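Local coordinates for protein glucose-6-phosphate dehydrogenase (Trypanosoma cruzi, PDB 5AQ1) that catalyses the NADP+-dependent oxidation of glucose 6-phosphate to 6-phosphogluconolactone, the first step of the pentose phosphate pathway, at residues Ile178-Phe183 against Asp440-Leu445; Ser390-Glu395 against Thr421-Leu426. All blocks are in the same frame, centred on the assembly; numbering follows the deposited sequence.

Contact 1: Ile178-Phe183 against Asp440-Leu445; sequences IVEKPF and DAYESL. With NDP (NADPH dihydro-nicotinamide-adenine-dinucleotide phosphate), chain G; BG6 (6-O-phosphono-beta-D-glucopyranose), chain F.
The flat groups that meet are the phenol ring of Tyr442 and the carboxylate of Glu180, which reaches the edge of the ring near its plane, with the two planes 42° apart. Across the ring, at its CD2 edge and in its plane, lies Asp440 OD2, while His211, which binds glucose 6-phosphate, meets the ring nearly parallel. Tyr442 OH faces both carboxylate oxygens, 3.2 Å from Glu180 OE2 and 3.3 Å from Glu180 OE1. OE2 is hydrogen-bonded to Tyr147, a further neighbour of this buried carboxylate. Glutamate suits this place because its chain, bent about CB-CG (chi2 -83°), lets the carboxylate turn to the tyrosine while CB lies 3.5 Å from NADPH O4D.

The next residues serve both ligands. Lys181 O accepts a 2.7 Å hydrogen bond from NADPH O2D, and Lys181 NZ, at the end of a long chain, gives one of 3.1 Å to BG6 O2; Asp268 O also binds NZ. Pro182, preceded by a cis peptide bond, has CD 3.3 Å from NADPH O2D.

Asp440 caps the helix that carries Tyr442: OD2 accepts from Tyr442 N at 3.2 Å, and Glu443 OE2 from Asp440 N at 3.0 Å, completing a capping box. The contact joins the Rossmann-type coenzyme domain to the C-terminal domain beside bound NADPH and glucose 6-phosphate. Strand 175-179 lies between strands 143-148 and 206-208 in the parallel sheet, and the loop leaving it faces the first turn of helix 441-451, with helix 43-58 touching both Glu180 and Tyr442.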
ATOM      1  N   ILE B 178      33.782  21.929 -18.135  1.00 36.29           N
ATOM      2  CA  ILE B 178      32.895  22.352 -17.065  1.00 35.24           C
ATOM      3  C   ILE B 178      32.362  23.741 -17.421  1.00 35.59           C
ATOM      4  O   ILE B 178      33.136  24.679 -17.633  1.00 35.72           O
ATOM      5  CB  ILE B 178      33.601  22.348 -15.697  1.00 35.56           C
ATOM      6  CG1 ILE B 178      33.929  20.910 -15.287  1.00 35.23           C
ATOM      7  CG2 ILE B 178      32.716  22.988 -14.638  1.00 35.72           C
ATOM      8  CD1 ILE B 178      34.885  20.795 -14.116  1.00 35.90           C
ATOM      9  N   VAL B 179      31.038  23.860 -17.489  1.00 35.78           N
ATOM     10  CA  VAL B 179      30.381  25.094 -17.921  1.00 36.28           C
ATOM     11  C   VAL B 179      29.362  25.555 -16.877  1.00 36.57           C
ATOM     12  O   VAL B 179      28.745  24.735 -16.200  1.00 37.09           O
ATOM     13  CB  VAL B 179      29.714  24.921 -19.305  1.00 36.06           C
ATOM     14  CG1 VAL B 179      30.747  24.504 -20.337  1.00 36.51           C
ATOM     15  CG2 VAL B 179      28.600  23.891 -19.266  1.00 35.73           C
ATOM     16  N   GLU B 180      29.196  26.871 -16.756  1.00 38.02           N
ATOM     17  CA  GLU B 180      28.368  27.468 -15.710  1.00 38.24           C
ATOM     18  C   GLU B 180      27.111  28.126 -16.273  1.00 38.96           C
ATOM     19  O   GLU B 180      27.060  28.495 -17.447  1.00 38.48           O
ATOM     20  CB  GLU B 180      29.179  28.511 -14.939  1.00 39.28           C
ATOM     21  CG  GLU B 180      30.270  27.937 -14.043  1.00 39.23           C
ATOM     22  CD  GLU B 180      29.765  27.469 -12.682  1.00 39.11           C
ATOM     23  OE1 GLU B 180      28.675  27.903 -12.240  1.00 39.18           O
ATOM     24  OE2 GLU B 180      30.488  26.674 -12.041  1.00 37.78           O
ATOM     25  N   LYS B 181      26.102  28.278 -15.416  1.00 40.78           N
ATOM     26  CA  LYS B 181      24.859  28.966 -15.776  1.00 41.11           C
ATOM     27  C   LYS B 181      25.136  30.474 -15.839  1.00 40.79           C
ATOM     28  O   LYS B 181      26.147  30.919 -15.309  1.00 40.97           O
ATOM     29  CB  LYS B 181      23.752  28.624 -14.766  1.00 41.35           C
ATOM     30  CG  LYS B 181      23.840  29.326 -13.418  1.00 42.40           C
ATOM     31  CD  LYS B 181      22.751  28.813 -12.486  1.00 42.53           C
ATOM     32  CE  LYS B 181      22.807  29.473 -11.115  1.00 43.68           C
ATOM     33  NZ  LYS B 181      22.176  30.821 -11.084  1.00 43.96           N
ATOM     34  N   PRO B 182      24.274  31.272 -16.470  1.00 42.22           N
ATOM     35  CA  PRO B 182      23.006  30.854 -17.074  1.00 42.27           C
ATOM     36  C   PRO B 182      23.157  30.074 -18.374  1.00 40.98           C
ATOM     37  O   PRO B 182      24.094  30.324 -19.139  1.00 41.45           O
ATOM     38  CB  PRO B 182      22.315  32.188 -17.363  1.00 43.72           C
ATOM     39  CG  PRO B 182      23.439  33.134 -17.616  1.00 44.63           C
ATOM     40  CD  PRO B 182      24.544  32.704 -16.689  1.00 44.47           C
ATOM     41  N   PHE B 183      22.238  29.137 -18.608  1.00 39.52           N
ATOM     42  CA  PHE B 183      22.150  28.425 -19.883  1.00 39.61           C
ATOM     43  C   PHE B 183      20.917  28.934 -20.627  1.00 40.13           C
ATOM     44  O   PHE B 183      19.860  28.299 -20.621  1.00 40.04           O
ATOM     45  CB  PHE B 183      22.053  26.916 -19.657  1.00 38.97           C
ATOM     46  CG  PHE B 183      23.160  26.356 -18.814  1.00 38.32           C
ATOM     47  CD1 PHE B 183      24.429  26.181 -19.343  1.00 38.13           C
ATOM     48  CD2 PHE B 183      22.935  25.998 -17.492  1.00 37.45           C
ATOM     49  CE1 PHE B 183      25.454  25.662 -18.570  1.00 37.46           C
ATOM     50  CE2 PHE B 183      23.956  25.481 -16.713  1.00 36.93           C
ATOM     51  CZ  PHE B 183      25.218  25.314 -17.251  1.00 37.10           C
ATOM     52  N   ASP B 440      32.859  22.187   0.400  1.00 42.12           N
ATOM     53  CA  ASP B 440      32.074  23.038  -0.476  1.00 42.08           C
ATOM     54  C   ASP B 440      31.577  22.206  -1.663  1.00 40.19           C
ATOM     55  O   ASP B 440      32.220  21.232  -2.063  1.00 40.73           O
ATOM     56  CB  ASP B 440      32.927  24.210  -0.969  1.00 44.12           C
ATOM     57  CG  ASP B 440      32.158  25.144  -1.880  1.00 46.37           C
ATOM     58  OD1 ASP B 440      31.228  25.820  -1.391  1.00 49.39           O
ATOM     59  OD2 ASP B 440      32.478  25.191  -3.089  1.00 47.73           O
ATOM     60  N   ALA B 441      30.437  22.594  -2.223  1.00 37.92           N
ATOM     61  CA  ALA B 441      29.854  21.888  -3.365  1.00 37.16           C
ATOM     62  C   ALA B 441      30.847  21.622  -4.504  1.00 36.45           C
ATOM     63  O   ALA B 441      30.870  20.538  -5.078  1.00 36.08           O
ATOM     64  CB  ALA B 441      28.663  22.665  -3.894  1.00 37.57           C
ATOM     65  N   TYR B 442      31.667  22.615  -4.823  1.00 36.55           N
ATOM     66  CA  TYR B 442      32.566  22.524  -5.967  1.00 36.32           C
ATOM     67  C   TYR B 442      33.718  21.519  -5.802  1.00 37.04           C
ATOM     68  O   TYR B 442      34.348  21.144  -6.791  1.00 37.33           O
ATOM     69  CB  TYR B 442      33.104  23.911  -6.322  1.00 36.43           C
ATOM     70  CG  TYR B 442      32.100  24.778  -7.050  1.00 36.87           C
ATOM     71  CD1 TYR B 442      31.845  24.585  -8.404  1.00 37.46           C
ATOM     72  CD2 TYR B 442      31.412  25.796  -6.394  1.00 37.80           C
ATOM     73  CE1 TYR B 442      30.934  25.374  -9.085  1.00 38.59           C
ATOM     74  CE2 TYR B 442      30.494  26.593  -7.068  1.00 38.73           C
ATOM     75  CZ  TYR B 442      30.259  26.379  -8.415  1.00 40.04           C
ATOM     76  OH  TYR B 442      29.352  27.160  -9.103  1.00 43.66           O
ATOM     77  N   GLU B 443      33.998  21.082  -4.576  1.00 38.04           N
ATOM     78  CA  GLU B 443      34.999  20.031  -4.366  1.00 39.37           C
ATOM     79  C   GLU B 443      34.481  18.704  -4.902  1.00 38.62           C
ATOM     80  O   GLU B 443      35.166  18.022  -5.663  1.00 38.43           O
ATOM     81  CB  GLU B 443      35.351  19.875  -2.880  1.00 40.74           C
ATOM     82  CG  GLU B 443      36.051  21.071  -2.257  1.00 42.28           C
ATOM     83  CD  GLU B 443      36.239  20.918  -0.758  1.00 42.97           C
ATOM     84  OE1 GLU B 443      36.780  19.872  -0.331  1.00 44.59           O
ATOM     85  OE2 GLU B 443      35.841  21.841  -0.011  1.00 42.13           O
ATOM     86  N   SER B 444      33.268  18.344  -4.493  1.00 38.78           N
ATOM     87  CA  SER B 444      32.629  17.107  -4.942  1.00 39.08           C
ATOM     88  C   SER B 444      32.517  17.057  -6.468  1.00 36.84           C
ATOM     89  O   SER B 444      32.865  16.056  -7.096  1.00 35.17           O
ATOM     90  CB  SER B 444      31.228  16.983  -4.329  1.00 42.02           C
ATOM     91  OG  SER B 444      31.230  17.324  -2.947  1.00 46.65           O
ATOM     92  N   LEU B 445      32.053  18.159  -7.054  1.00 35.67           N
ATOM     93  CA  LEU B 445      31.724  18.205  -8.479  1.00 35.15           C
ATOM     94  C   LEU B 445      32.956  18.125  -9.373  1.00 34.91           C
ATOM     95  O   LEU B 445      32.996  17.321 -10.305  1.00 35.32           O
ATOM     96  CB  LEU B 445      30.896  19.455  -8.800  1.00 34.46           C
ATOM     97  CG  LEU B 445      29.532  19.500  -8.096  1.00 34.27           C
ATOM     98  CD1 LEU B 445      28.885  20.861  -8.257  1.00 34.62           C
ATOM     99  CD2 LEU B 445      28.605  18.414  -8.615  1.00 34.02           C
TER
HETATM  100  PA  NDP G 551      32.965  37.727 -13.664  1.00 52.73           P
HETATM  101  O1A NDP G 551      32.051  38.885 -13.992  1.00 55.93           O
HETATM  102  O2A NDP G 551      33.829  37.784 -12.417  1.00 42.40           O
HETATM  103  O5B NDP G 551      33.868  37.462 -14.966  1.00 48.67           O
HETATM  104  C5B NDP G 551      34.824  36.408 -14.962  1.00 47.75           C
HETATM  105  C4B NDP G 551      36.067  36.812 -15.745  1.00 45.10           C
HETATM  106  O4B NDP G 551      35.725  36.853 -17.133  1.00 45.59           O
HETATM  107  C3B NDP G 551      36.632  38.185 -15.387  1.00 44.83           C
HETATM  108  O3B NDP G 551      37.696  38.128 -14.432  1.00 43.15           O
HETATM  109  C2B NDP G 551      37.127  38.716 -16.711  1.00 45.36           C
HETATM  110  O2B NDP G 551      38.491  38.350 -16.896  1.00 46.33           O
HETATM  111  C1B NDP G 551      36.274  38.019 -17.756  1.00 47.61           C
HETATM  112  N9A NDP G 551      35.215  38.941 -18.245  1.00 49.29           N
HETATM  113  C8A NDP G 551      34.343  39.659 -17.499  1.00 49.23           C
HETATM  114  N7A NDP G 551      33.525  40.398 -18.291  1.00 46.49           N
HETATM  115  C5A NDP G 551      33.876  40.155 -19.567  1.00 47.53           C
HETATM  116  C6A NDP G 551      33.428  40.599 -20.904  1.00 51.89           C
HETATM  117  N6A NDP G 551      32.407  41.482 -21.023  1.00 55.12           N
HETATM  118  N1A NDP G 551      34.067  40.096 -21.993  1.00 53.75           N
HETATM  119  C2A NDP G 551      35.085  39.216 -21.886  1.00 51.27           C
HETATM  120  N3A NDP G 551      35.539  38.773 -20.697  1.00 49.14           N
HETATM  121  C4A NDP G 551      34.989  39.196 -19.531  1.00 47.71           C
HETATM  122  O3  NDP G 551      32.113  36.357 -13.675  1.00 50.97           O
HETATM  123  PN  NDP G 551      31.969  35.397 -12.388  1.00 50.83           P
HETATM  124  O1N NDP G 551      33.315  34.852 -11.978  1.00 50.43           O
HETATM  125  O2N NDP G 551      31.109  36.108 -11.366  1.00 59.42           O
HETATM  126  O5D NDP G 551      31.117  34.182 -13.007  1.00 54.89           O
HETATM  127  C5D NDP G 551      31.653  33.317 -14.007  1.00 58.84           C
HETATM  128  C4D NDP G 551      30.549  32.404 -14.528  1.00 56.62           C
HETATM  129  O4D NDP G 551      30.023  31.610 -13.458  1.00 58.51           O
HETATM  130  C3D NDP G 551      29.388  33.204 -15.091  1.00 59.87           C
HETATM  131  O3D NDP G 551      28.887  32.581 -16.278  1.00 62.96           O
HETATM  132  C2D NDP G 551      28.343  33.185 -13.993  1.00 61.22           C
HETATM  133  O2D NDP G 551      27.012  33.309 -14.516  1.00 62.01           O
HETATM  134  C1D NDP G 551      28.619  31.853 -13.296  1.00 61.48           C
HETATM  135  N1N NDP G 551      28.198  31.878 -11.886  1.00 61.78           N
HETATM  136  C2N NDP G 551      28.968  32.458 -10.952  1.00 62.28           C
HETATM  137  C3N NDP G 551      28.588  32.504  -9.613  1.00 63.09           C
HETATM  138  C7N NDP G 551      29.472  33.154  -8.586  1.00 64.82           C
HETATM  139  O7N NDP G 551      29.503  32.680  -7.461  1.00 64.91           O
HETATM  140  N7N NDP G 551      30.199  34.230  -8.901  1.00 62.56           N
HETATM  141  C4N NDP G 551      27.284  31.893  -9.160  1.00 65.27           C
HETATM  142  C5N NDP G 551      26.544  31.301 -10.269  1.00 66.96           C
HETATM  143  C6N NDP G 551      27.026  31.314 -11.571  1.00 63.25           C
HETATM  144  P2B NDP G 551      39.489  39.131 -17.888  1.00 45.71           P
HETATM  145  O1X NDP G 551      38.907  40.512 -18.068  1.00 44.26           O
HETATM  146  O2X NDP G 551      40.779  39.108 -17.101  1.00 47.05           O
HETATM  147  O3X NDP G 551      39.494  38.305 -19.155  1.00 40.67           O
HETATM  148  C1  BG6 F 550      23.915  31.086  -7.340  1.00 30.92           C
HETATM  149  C2  BG6 F 550      22.884  32.172  -7.639  1.00 29.76           C
HETATM  150  O1  BG6 F 550      23.838  30.043  -8.321  1.00 31.30           O
HETATM  151  O5  BG6 F 550      23.666  30.529  -6.046  1.00 31.60           O
HETATM  152  C3  BG6 F 550      22.936  33.234  -6.553  1.00 30.10           C
HETATM  153  O2  BG6 F 550      23.136  32.762  -8.919  1.00 29.50           O
HETATM  154  C4  BG6 F 550      22.704  32.562  -5.209  1.00 31.47           C
HETATM  155  O3  BG6 F 550      21.954  34.253  -6.764  1.00 29.87           O
HETATM  156  C5  BG6 F 550      23.761  31.489  -4.988  1.00 32.13           C
HETATM  157  O4  BG6 F 550      22.748  33.543  -4.172  1.00 32.49           O
HETATM  158  C6  BG6 F 550      23.586  30.807  -3.634  1.00 32.94           C
HETATM  159  O6  BG6 F 550      24.458  29.681  -3.522  1.00 33.63           O
HETATM  160  P   BG6 F 550      24.719  29.006  -2.085  1.00 34.65           P
HETATM  161  O1P BG6 F 550      23.341  28.673  -1.559  1.00 37.93           O
HETATM  162  O2P BG6 F 550      25.540  27.784  -2.387  1.00 37.03           O
HETATM  163  O3P BG6 F 550      25.445  30.083  -1.317  1.00 38.15           O

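Contact 2: Ser390-Glu395 against Thr421-Leu426; sequences STQRNE and THQTEL
Thr421 OG1 donates a hydrogen bond of 2.5 Å to Ser390 O, meeting the carbonyl in its plane and on a lone pair, with a C=O...donor angle of 141°. The hydroxyl sits between the backbone N and the carbonyl carbon of its own residue (chi1 62°), the rotation that turns it to the loop. Threonine suits the spot, since its beta-branch fits an extended strand and its hydroxyl can serve a backbone carbonyl of the loop.

Two residues on, Gln392 and Gln423 approach at a slant, their amide planes 52° apart. Gln392 OE1 comes within 3.7 Å of Gln423 CB, and the side chain of Gln423, with CG anti to its backbone N, stretches on toward the loop backbone at Arg393. Long, flexible polar chains are at home on this partly exposed surface.

Strand 421-429 is an outermost strand of the large mixed sheet in the C-terminal domain, within this chain. The loop joins strand 373-380 to strand 395-401, and it runs roughly alongside the edge strand without forming a backbone ladder with it. Thr421 and Gln423 rest on strand 405-413, the strand's antiparallel neighbour, which pairs with it through His422, Thr424 and Leu426.

Arg393 points its CB away from the strand; its guanidinium bonds Gln379 and makes a salt bridge to Asp382, so this part of the loop is tied back to strand 373-380 and its end. On the far side of the strand, His422 and Thr424 both hydrogen-bond Tyr434 of the second subunit. Glu425 makes a salt bridge to Arg433 of that subunit.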
ATOM      1  N   SER B 390      -5.183  16.146  18.681  1.00 41.20           N
ATOM      2  CA  SER B 390      -4.085  15.936  19.626  1.00 41.67           C
ATOM      3  C   SER B 390      -2.836  15.351  18.958  1.00 41.11           C
ATOM      4  O   SER B 390      -1.886  14.966  19.633  1.00 40.59           O
ATOM      5  CB  SER B 390      -4.534  15.037  20.776  1.00 42.45           C
ATOM      6  OG  SER B 390      -5.517  15.687  21.555  1.00 45.78           O
ATOM      7  N   THR B 391      -2.852  15.264  17.631  1.00 40.84           N
ATOM      8  CA  THR B 391      -1.643  15.005  16.861  1.00 40.10           C
ATOM      9  C   THR B 391      -1.621  15.984  15.694  1.00 41.36           C
ATOM     10  O   THR B 391      -2.572  16.744  15.484  1.00 42.59           O
ATOM     11  CB  THR B 391      -1.565  13.537  16.373  1.00 39.50           C
ATOM     12  OG1 THR B 391      -0.268  13.273  15.830  1.00 38.27           O
ATOM     13  CG2 THR B 391      -2.633  13.224  15.321  1.00 38.70           C
ATOM     14  N   GLN B 392      -0.525  15.978  14.950  1.00 43.00           N
ATOM     15  CA  GLN B 392      -0.391  16.815  13.762  1.00 43.64           C
ATOM     16  C   GLN B 392       0.435  16.075  12.736  1.00 40.26           C
ATOM     17  O   GLN B 392       0.976  15.006  13.015  1.00 40.40           O
ATOM     18  CB  GLN B 392       0.216  18.191  14.093  1.00 47.32           C
ATOM     19  CG  GLN B 392       1.006  18.261  15.392  1.00 53.39           C
ATOM     20  CD  GLN B 392       1.046  19.637  16.024  1.00 58.83           C
ATOM     21  OE1 GLN B 392       2.094  20.035  16.509  1.00 62.52           O
ATOM     22  NE2 GLN B 392      -0.073  20.371  16.025  1.00 60.98           N
ATOM     23  N   ARG B 393       0.503  16.636  11.539  1.00 38.25           N
ATOM     24  CA  ARG B 393       1.145  15.963  10.426  1.00 36.93           C
ATOM     25  C   ARG B 393       2.606  15.671  10.717  1.00 35.99           C
ATOM     26  O   ARG B 393       3.341  16.549  11.163  1.00 37.70           O
ATOM     27  CB  ARG B 393       1.039  16.814   9.166  1.00 36.79           C
ATOM     28  CG  ARG B 393      -0.358  16.871   8.589  1.00 38.01           C
ATOM     29  CD  ARG B 393      -0.383  17.784   7.385  1.00 38.89           C
ATOM     30  NE  ARG B 393      -1.670  17.774   6.700  1.00 40.27           N
ATOM     31  CZ  ARG B 393      -1.939  18.461   5.591  1.00 41.07           C
ATOM     32  NH1 ARG B 393      -1.010  19.233   5.028  1.00 40.49           N
ATOM     33  NH2 ARG B 393      -3.147  18.382   5.046  1.00 41.09           N
ATOM     34  N   ASN B 394       3.022  14.433  10.461  1.00 34.97           N
ATOM     35  CA  ASN B 394       4.440  14.102  10.439  1.00 34.35           C
ATOM     36  C   ASN B 394       5.119  14.866   9.312  1.00 34.33           C
ATOM     37  O   ASN B 394       4.483  15.246   8.330  1.00 34.00           O
ATOM     38  CB  ASN B 394       4.671  12.601  10.232  1.00 33.33           C
ATOM     39  CG  ASN B 394       4.110  11.741  11.353  1.00 33.10           C
ATOM     40  OD1 ASN B 394       3.930  10.541  11.161  1.00 32.62           O
ATOM     41  ND2 ASN B 394       3.831  12.331  12.515  1.00 33.66           N
ATOM     42  N   GLU B 395       6.418  15.080   9.454  1.00 35.06           N
ATOM     43  CA  GLU B 395       7.168  15.823   8.457  1.00 35.50           C
ATOM     44  C   GLU B 395       8.618  15.366   8.455  1.00 34.52           C
ATOM     45  O   GLU B 395       9.264  15.344   9.499  1.00 34.39           O
ATOM     46  CB  GLU B 395       7.080  17.316   8.763  1.00 37.10           C
ATOM     47  CG  GLU B 395       7.217  18.214   7.552  1.00 38.45           C
ATOM     48  CD  GLU B 395       7.292  19.678   7.933  1.00 41.36           C
ATOM     49  OE1 GLU B 395       8.120  20.028   8.799  1.00 44.98           O
ATOM     50  OE2 GLU B 395       6.527  20.482   7.373  1.00 42.21           O
ATOM     51  N   THR B 421       0.080  14.764  24.651  1.00 46.70           N
ATOM     52  CA  THR B 421       0.923  14.647  23.466  1.00 44.21           C
ATOM     53  C   THR B 421       1.664  15.948  23.171  1.00 43.49           C
ATOM     54  O   THR B 421       1.264  17.028  23.610  1.00 42.40           O
ATOM     55  CB  THR B 421       0.108  14.258  22.220  1.00 42.78           C
ATOM     56  OG1 THR B 421      -0.858  15.278  21.939  1.00 42.48           O
ATOM     57  CG2 THR B 421      -0.596  12.926  22.423  1.00 42.36           C
ATOM     58  N   HIS B 422       2.755  15.817  22.422  1.00 43.45           N
ATOM     59  CA  HIS B 422       3.536  16.953  21.938  1.00 43.33           C
ATOM     60  C   HIS B 422       4.269  16.534  20.670  1.00 42.21           C
ATOM     61  O   HIS B 422       4.464  15.343  20.435  1.00 40.98           O
ATOM     62  CB  HIS B 422       4.538  17.421  23.003  1.00 43.78           C
ATOM     63  CG  HIS B 422       5.744  16.540  23.134  1.00 43.63           C
ATOM     64  ND1 HIS B 422       5.663  15.210  23.483  1.00 43.91           N
ATOM     65  CD2 HIS B 422       7.061  16.805  22.963  1.00 44.16           C
ATOM     66  CE1 HIS B 422       6.878  14.690  23.515  1.00 44.07           C
ATOM     67  NE2 HIS B 422       7.743  15.639  23.210  1.00 44.28           N
ATOM     68  N   GLN B 423       4.667  17.506  19.855  1.00 43.24           N
ATOM     69  CA  GLN B 423       5.477  17.212  18.676  1.00 44.05           C
ATOM     70  C   GLN B 423       6.961  17.254  19.046  1.00 41.74           C
ATOM     71  O   GLN B 423       7.407  18.158  19.749  1.00 41.31           O
ATOM     72  CB  GLN B 423       5.152  18.170  17.523  1.00 47.67           C
ATOM     73  CG  GLN B 423       5.993  17.940  16.269  1.00 52.95           C
ATOM     74  CD  GLN B 423       5.284  18.371  14.980  1.00 58.31           C
ATOM     75  OE1 GLN B 423       5.240  19.561  14.628  1.00 59.94           O
ATOM     76  NE2 GLN B 423       4.728  17.393  14.262  1.00 58.38           N
ATOM     77  N   THR B 424       7.705  16.255  18.577  1.00 40.25           N
ATOM     78  CA  THR B 424       9.141  16.139  18.834  1.00 39.97           C
ATOM     79  C   THR B 424       9.846  15.709  17.535  1.00 38.81           C
ATOM     80  O   THR B 424       9.233  15.745  16.468  1.00 37.71           O
ATOM     81  CB  THR B 424       9.410  15.158  19.999  1.00 40.96           C
ATOM     82  OG1 THR B 424      10.810  15.133  20.308  1.00 41.53           O
ATOM     83  CG2 THR B 424       8.930  13.744  19.668  1.00 40.91           C
ATOM     84  N   GLU B 425      11.126  15.339  17.613  1.00 39.49           N
ATOM     85  CA  GLU B 425      11.889  14.922  16.425  1.00 39.76           C
ATOM     86  C   GLU B 425      12.799  13.740  16.695  1.00 38.77           C
ATOM     87  O   GLU B 425      13.281  13.558  17.808  1.00 39.23           O
ATOM     88  CB  GLU B 425      12.783  16.048  15.892  1.00 42.29           C
ATOM     89  CG  GLU B 425      12.151  17.426  15.814  1.00 45.44           C
ATOM     90  CD  GLU B 425      12.178  18.159  17.139  1.00 49.30           C
ATOM     91  OE1 GLU B 425      13.164  18.007  17.891  1.00 51.45           O
ATOM     92  OE2 GLU B 425      11.201  18.877  17.434  1.00 54.93           O
ATOM     93  N   LEU B 426      13.023  12.939  15.659  1.00 37.72           N
ATOM     94  CA  LEU B 426      14.169  12.045  15.601  1.00 37.72           C
ATOM     95  C   LEU B 426      15.178  12.781  14.742  1.00 38.47           C
ATOM     96  O   LEU B 426      14.918  13.053  13.572  1.00 38.27           O
ATOM     97  CB  LEU B 426      13.799  10.700  14.978  1.00 37.06           C
ATOM     98  CG  LEU B 426      12.619   9.951  15.605  1.00 36.84           C
ATOM     99  CD1 LEU B 426      12.375   8.665  14.832  1.00 36.14           C
ATOM    100  CD2 LEU B 426      12.844   9.644  17.075  1.00 37.40           C
TER

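Contact 1 is buried, close to the centre of the chain, and joins the coenzyme domain to the C-terminal one; contact 2 is a surface contact within the C-terminal domain, about 32 Å from that centre. Their centres lie 38 Å apart and their nearest atoms about 24 Å, so they do not touch, although contact 2 is nested along the chain inside the loop closed by contact 1. Their elements differ: a strand end and helix start in one, a loop and an edge strand in the other. Contact 1 brings a carboxylate to a phenol beside bound ligands, whereas contact 2 relies on neutral hydroxyl, amide and backbone groups. Both border the second subunit.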